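Local structure of adenosine deaminase (Burkholderia ambifaria, 4GXW) at residues 23-28 / 359-364; 327-332 / 352-357. The protein is a zinc-binding amidohydrolase of the adenosine and AMP deaminase family and probably removes the amino group of a purine substrate by hydrolysis. All coordinates share one frame; numbering follows the deposited sequence.

Contact 1. Residues 23-28 / 359-364; sequences RAFFHA and MLADTL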
# COMPACT_ATOMS: atom_id res chain seq x y z
N ARG A 23 -0.49 15.81 -15.32
CA ARG A 23 0.29 15.67 -14.09
C ARG A 23 -0.23 16.56 -12.97
O ARG A 23 -0.24 16.14 -11.81
CB ARG A 23 1.78 15.90 -14.35
CG ARG A 23 2.39 14.83 -15.26
CD ARG A 23 3.86 15.07 -15.55
NE ARG A 23 4.37 13.99 -16.40
CZ ARG A 23 4.47 14.05 -17.71
NH1 ARG A 23 4.15 15.17 -18.36
NH2 ARG A 23 4.92 13.01 -18.39
N ALA A 24 -0.67 17.76 -13.31
CA ALA A 24 -1.23 18.67 -12.32
C ALA A 24 -2.53 18.08 -11.76
O ALA A 24 -2.78 18.17 -10.55
CB ALA A 24 -1.49 20.05 -12.94
N PHE A 25 -3.34 17.47 -12.63
CA PHE A 25 -4.57 16.81 -12.20
C PHE A 25 -4.28 15.67 -11.23
O PHE A 25 -4.85 15.62 -10.15
CB PHE A 25 -5.36 16.29 -13.42
CG PHE A 25 -6.56 15.46 -13.06
CD1 PHE A 25 -7.75 16.05 -12.68
CD2 PHE A 25 -6.49 14.07 -13.12
CE1 PHE A 25 -8.86 15.28 -12.34
CE2 PHE A 25 -7.59 13.30 -12.79
CZ PHE A 25 -8.78 13.90 -12.40
N PHE A 26 -3.37 14.77 -11.60
CA PHE A 26 -3.11 13.61 -10.74
C PHE A 26 -2.53 14.04 -9.40
O PHE A 26 -2.84 13.45 -8.36
CB PHE A 26 -2.18 12.61 -11.44
CG PHE A 26 -2.76 12.02 -12.69
CD1 PHE A 26 -4.02 11.43 -12.67
CD2 PHE A 26 -2.07 12.09 -13.90
CE1 PHE A 26 -4.58 10.91 -13.82
CE2 PHE A 26 -2.62 11.55 -15.05
CZ PHE A 26 -3.88 10.97 -15.01
N HIS A 27 -1.71 15.08 -9.42
CA HIS A 27 -1.12 15.62 -8.20
C HIS A 27 -2.15 16.24 -7.26
O HIS A 27 -2.10 16.01 -6.05
CB HIS A 27 -0.01 16.63 -8.53
CG HIS A 27 0.73 17.10 -7.32
ND1 HIS A 27 1.87 16.47 -6.86
CD2 HIS A 27 0.47 18.11 -6.45
CE1 HIS A 27 2.29 17.09 -5.76
NE2 HIS A 27 1.46 18.08 -5.49
N ALA A 28 -3.06 17.03 -7.83
CA ALA A 28 -4.06 17.77 -7.05
C ALA A 28 -5.15 16.88 -6.45
O ALA A 28 -5.78 17.25 -5.46
CB ALA A 28 -4.69 18.85 -7.90
N MET A 359 -14.22 19.74 -9.82
CA MET A 359 -13.53 20.97 -10.23
C MET A 359 -12.18 20.68 -10.88
O MET A 359 -11.84 21.30 -11.89
CB MET A 359 -13.35 21.93 -9.05
CG MET A 359 -14.61 22.72 -8.73
SD MET A 359 -14.33 24.05 -7.56
CE MET A 359 -13.29 25.15 -8.52
N LEU A 360 -11.42 19.74 -10.34
CA LEU A 360 -10.13 19.39 -10.92
C LEU A 360 -10.29 18.83 -12.32
O LEU A 360 -9.48 19.13 -13.21
CB LEU A 360 -9.38 18.40 -10.01
CG LEU A 360 -8.95 18.97 -8.65
CD1 LEU A 360 -8.30 17.89 -7.80
CD2 LEU A 360 -8.01 20.17 -8.83
N ALA A 361 -11.34 18.04 -12.54
CA ALA A 361 -11.63 17.51 -13.87
C ALA A 361 -11.96 18.62 -14.88
O ALA A 361 -11.48 18.60 -16.02
CB ALA A 361 -12.76 16.49 -13.81
N ASP A 362 -12.76 19.60 -14.47
CA ASP A 362 -13.04 20.74 -15.34
C ASP A 362 -11.78 21.56 -15.63
O ASP A 362 -11.60 22.08 -16.73
CB ASP A 362 -14.13 21.64 -14.75
CG ASP A 362 -15.54 21.17 -15.08
OD1 ASP A 362 -15.69 20.18 -15.83
OD2 ASP A 362 -16.50 21.81 -14.61
N THR A 363 -10.91 21.68 -14.63
CA THR A 363 -9.67 22.44 -14.80
C THR A 363 -8.69 21.72 -15.72
O THR A 363 -7.95 22.37 -16.47
CB THR A 363 -9.06 22.82 -13.44
OG1 THR A 363 -9.97 23.68 -12.75
CG2 THR A 363 -7.72 23.52 -13.60
N LEU A 364 -8.71 20.40 -15.69
CA LEU A 364 -7.94 19.61 -16.65
C LEU A 364 -8.35 19.97 -18.07
O LEU A 364 -7.50 20.18 -18.93
CB LEU A 364 -8.07 18.11 -16.37
CG LEU A 364 -7.48 17.15 -17.40
CD1 LEU A 364 -5.99 17.39 -17.60
CD2 LEU A 364 -7.73 15.70 -16.98
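F25 reaches out from helix 20-28 and lays the rim of its ring against the backbone of helix 343-371 at L360 and A361. Its CB already points toward the other helix, and the first torsion (173°), with CG anti to the backbone N, places the ring there. From CB the ring begins at CG, where the methyl CD2 of L364 sits over one face, offset toward the rim, 4.1 Å from F25 CG. The next atom out, F25 CD1, comes 3.6 Å from L360 O and also touches L360 CB. Farther along the same side, F25 CE1 lies 3.7 Å from A361 N, with A361 CB a little beyond. Carbonyl and amide both lie at the ring's edge, near its plane, so it is the ring's C-H rim that meets the helix backbone. The side chains of F25 and L364 stand at about a right angle to each other.

One turn on, the methyl of A28 meets both branches of L360: A28 CB lies 3.7 Å from L360 CD2 and about as far from L360 CD1, which also packs 3.5 Å from A28 O. The two short segments run almost antiparallel, at 170°, with their axes 9.7 Å apart. I325 of helix 325-338 packs on F25, A361 and L364, and P30 packs on L360.

No hydrogen bond or salt bridge joins the two segments. The N-terminal helix is therefore held against the C-terminal one here by van der Waals packing and burial of apolar surface, about 258 Å² over both sides.

Contact 2. Residues 327-332 / 352-357; sequences DLKQFM and AWAPEF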
# COMPACT_ATOMS: atom_id res chain seq x y z
N ASP A 327 -13.74 6.75 -14.04
CA ASP A 327 -13.27 5.59 -13.28
C ASP A 327 -12.43 6.01 -12.08
O ASP A 327 -12.58 5.46 -10.98
CB ASP A 327 -12.43 4.65 -14.16
CG ASP A 327 -13.25 3.92 -15.21
OD1 ASP A 327 -14.43 3.60 -14.95
OD2 ASP A 327 -12.68 3.65 -16.29
N LEU A 328 -11.54 6.97 -12.28
CA LEU A 328 -10.70 7.47 -11.19
C LEU A 328 -11.53 8.10 -10.07
O LEU A 328 -11.21 7.93 -8.90
CB LEU A 328 -9.62 8.44 -11.70
CG LEU A 328 -8.26 7.83 -12.05
CD1 LEU A 328 -8.39 6.65 -13.01
CD2 LEU A 328 -7.31 8.89 -12.62
N LYS A 329 -12.61 8.79 -10.41
CA LYS A 329 -13.50 9.31 -9.37
C LYS A 329 -14.06 8.17 -8.52
O LYS A 329 -14.11 8.27 -7.28
CB LYS A 329 -14.64 10.14 -9.98
CG LYS A 329 -15.46 10.89 -8.94
CD LYS A 329 -16.57 11.71 -9.56
CE LYS A 329 -17.38 12.43 -8.49
NZ LYS A 329 -18.44 13.28 -9.10
N GLN A 330 -14.47 7.09 -9.17
CA GLN A 330 -14.95 5.92 -8.45
C GLN A 330 -13.86 5.31 -7.57
O GLN A 330 -14.13 4.91 -6.44
CB GLN A 330 -15.55 4.88 -9.40
CG GLN A 330 -16.84 5.34 -10.05
CD GLN A 330 -17.84 5.89 -9.03
OE1 GLN A 330 -18.17 5.22 -8.05
NE2 GLN A 330 -18.31 7.11 -9.26
N PHE A 331 -12.63 5.24 -8.08
CA PHE A 331 -11.54 4.71 -7.26
C PHE A 331 -11.31 5.57 -6.01
O PHE A 331 -11.02 5.03 -4.94
CB PHE A 331 -10.22 4.65 -8.04
CG PHE A 331 -10.24 3.76 -9.25
CD1 PHE A 331 -11.18 2.75 -9.42
CD2 PHE A 331 -9.30 3.95 -10.25
CE1 PHE A 331 -11.16 1.94 -10.54
CE2 PHE A 331 -9.28 3.15 -11.38
CZ PHE A 331 -10.22 2.15 -11.53
N MET A 332 -11.43 6.88 -6.15
CA MET A 332 -11.35 7.79 -5.01
C MET A 332 -12.43 7.46 -3.97
O MET A 332 -12.16 7.35 -2.77
CB MET A 332 -11.49 9.25 -5.46
CG MET A 332 -11.43 10.23 -4.29
SD MET A 332 -11.75 11.94 -4.77
CE MET A 332 -13.50 11.88 -5.09
N ALA A 352 -17.20 16.34 0.49
CA ALA A 352 -16.21 17.38 0.17
C ALA A 352 -15.33 17.02 -1.02
O ALA A 352 -15.09 17.85 -1.89
CB ALA A 352 -15.35 17.69 1.38
N TRP A 353 -14.84 15.79 -1.07
CA TRP A 353 -13.87 15.43 -2.10
C TRP A 353 -14.49 15.23 -3.48
O TRP A 353 -13.82 15.45 -4.49
CB TRP A 353 -13.08 14.17 -1.74
CG TRP A 353 -12.29 14.23 -0.47
CD1 TRP A 353 -12.35 15.16 0.53
CD2 TRP A 353 -11.30 13.28 -0.06
NE1 TRP A 353 -11.46 14.84 1.54
CE2 TRP A 353 -10.82 13.69 1.20
CE3 TRP A 353 -10.79 12.12 -0.64
CZ2 TRP A 353 -9.83 12.97 1.88
CZ3 TRP A 353 -9.82 11.41 0.04
CH2 TRP A 353 -9.34 11.84 1.29
N ALA A 354 -15.76 14.80 -3.54
CA ALA A 354 -16.41 14.63 -4.84
C ALA A 354 -16.50 15.95 -5.61
O ALA A 354 -16.08 16.00 -6.76
CB ALA A 354 -17.77 13.93 -4.72
N PRO A 355 -17.00 17.04 -4.97
CA PRO A 355 -16.98 18.32 -5.69
C PRO A 355 -15.57 18.82 -5.99
O PRO A 355 -15.36 19.49 -7.01
CB PRO A 355 -17.66 19.30 -4.71
CG PRO A 355 -18.40 18.47 -3.76
CD PRO A 355 -17.75 17.13 -3.70
N GLU A 356 -14.61 18.54 -5.11
CA GLU A 356 -13.23 18.93 -5.39
C GLU A 356 -12.74 18.23 -6.65
O GLU A 356 -12.13 18.85 -7.52
CB GLU A 356 -12.28 18.56 -4.25
CG GLU A 356 -12.30 19.46 -3.04
CD GLU A 356 -11.16 19.15 -2.10
OE1 GLU A 356 -10.01 19.55 -2.40
OE2 GLU A 356 -11.40 18.49 -1.06
N PHE A 357 -12.99 16.92 -6.73
CA PHE A 357 -12.61 16.15 -7.90
C PHE A 357 -13.24 16.74 -9.16
O PHE A 357 -12.57 16.91 -10.19
CB PHE A 357 -13.05 14.68 -7.74
CG PHE A 357 -12.61 13.78 -8.87
CD1 PHE A 357 -13.28 13.79 -10.09
CD2 PHE A 357 -11.55 12.91 -8.69
CE1 PHE A 357 -12.87 12.96 -11.12
CE2 PHE A 357 -11.14 12.07 -9.72
CZ PHE A 357 -11.80 12.10 -10.93
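The aliphatic part of a lysine lies across an aromatic face here: K329 CB stands 3.7 Å from the centroid of the F357 ring, 20° off the ring normal, a CH-pi contact. The backbone of the same residue joins in, with K329 N 3.4 Å from F357 CZ. Beyond CG the lysine chain is fully extended; its CE passes A354 CB at 4.1 Å, and NZ ends in a salt bridge to D358, the residue after F357. The charge is thus paired at the far end of a chain whose carbons do the packing.

M332 fills the next turn. Its chain bends at the last torsion (chi3 73°), bringing CE to 3.6 Å from W353 O and also against F357 CB. M332 SD touches W353 CB and makes an oblique Met-aromatic contact with F357, 5.2 Å from the ring centroid. L328 CB touches F357 CZ more loosely.

The two segments, from helices 325-338 and 343-371, run nearly antiparallel at 159°. Helix 310-319 lies against L328 through W314 and M317, and F331, on the same helix as L328, packs on I296 and P298 of strand 295-298.

Contacts 1 and 2 lie along one helix, 343-371, with centres 11 Å apart: 352-357 packs on helix 325-338, and 359-364, about two turns farther on, packs on helix 20-28. They meet directly through two pairs of side chains. F25 CZ of contact 1 lies 3.8 Å from F357 CZ of contact 2, and F26 CE1 is 3.6 Å from L328 CD2. I325, which touches F25, L364 and F357, also bridges the two. Both are helix packing within a family assigned the TIM-barrel fold. Both lie toward the same side of the protein, their centres about 23 and 19 Å from the centre of the chain, and away from the zinc ion held by H35, H37, H216 and D301.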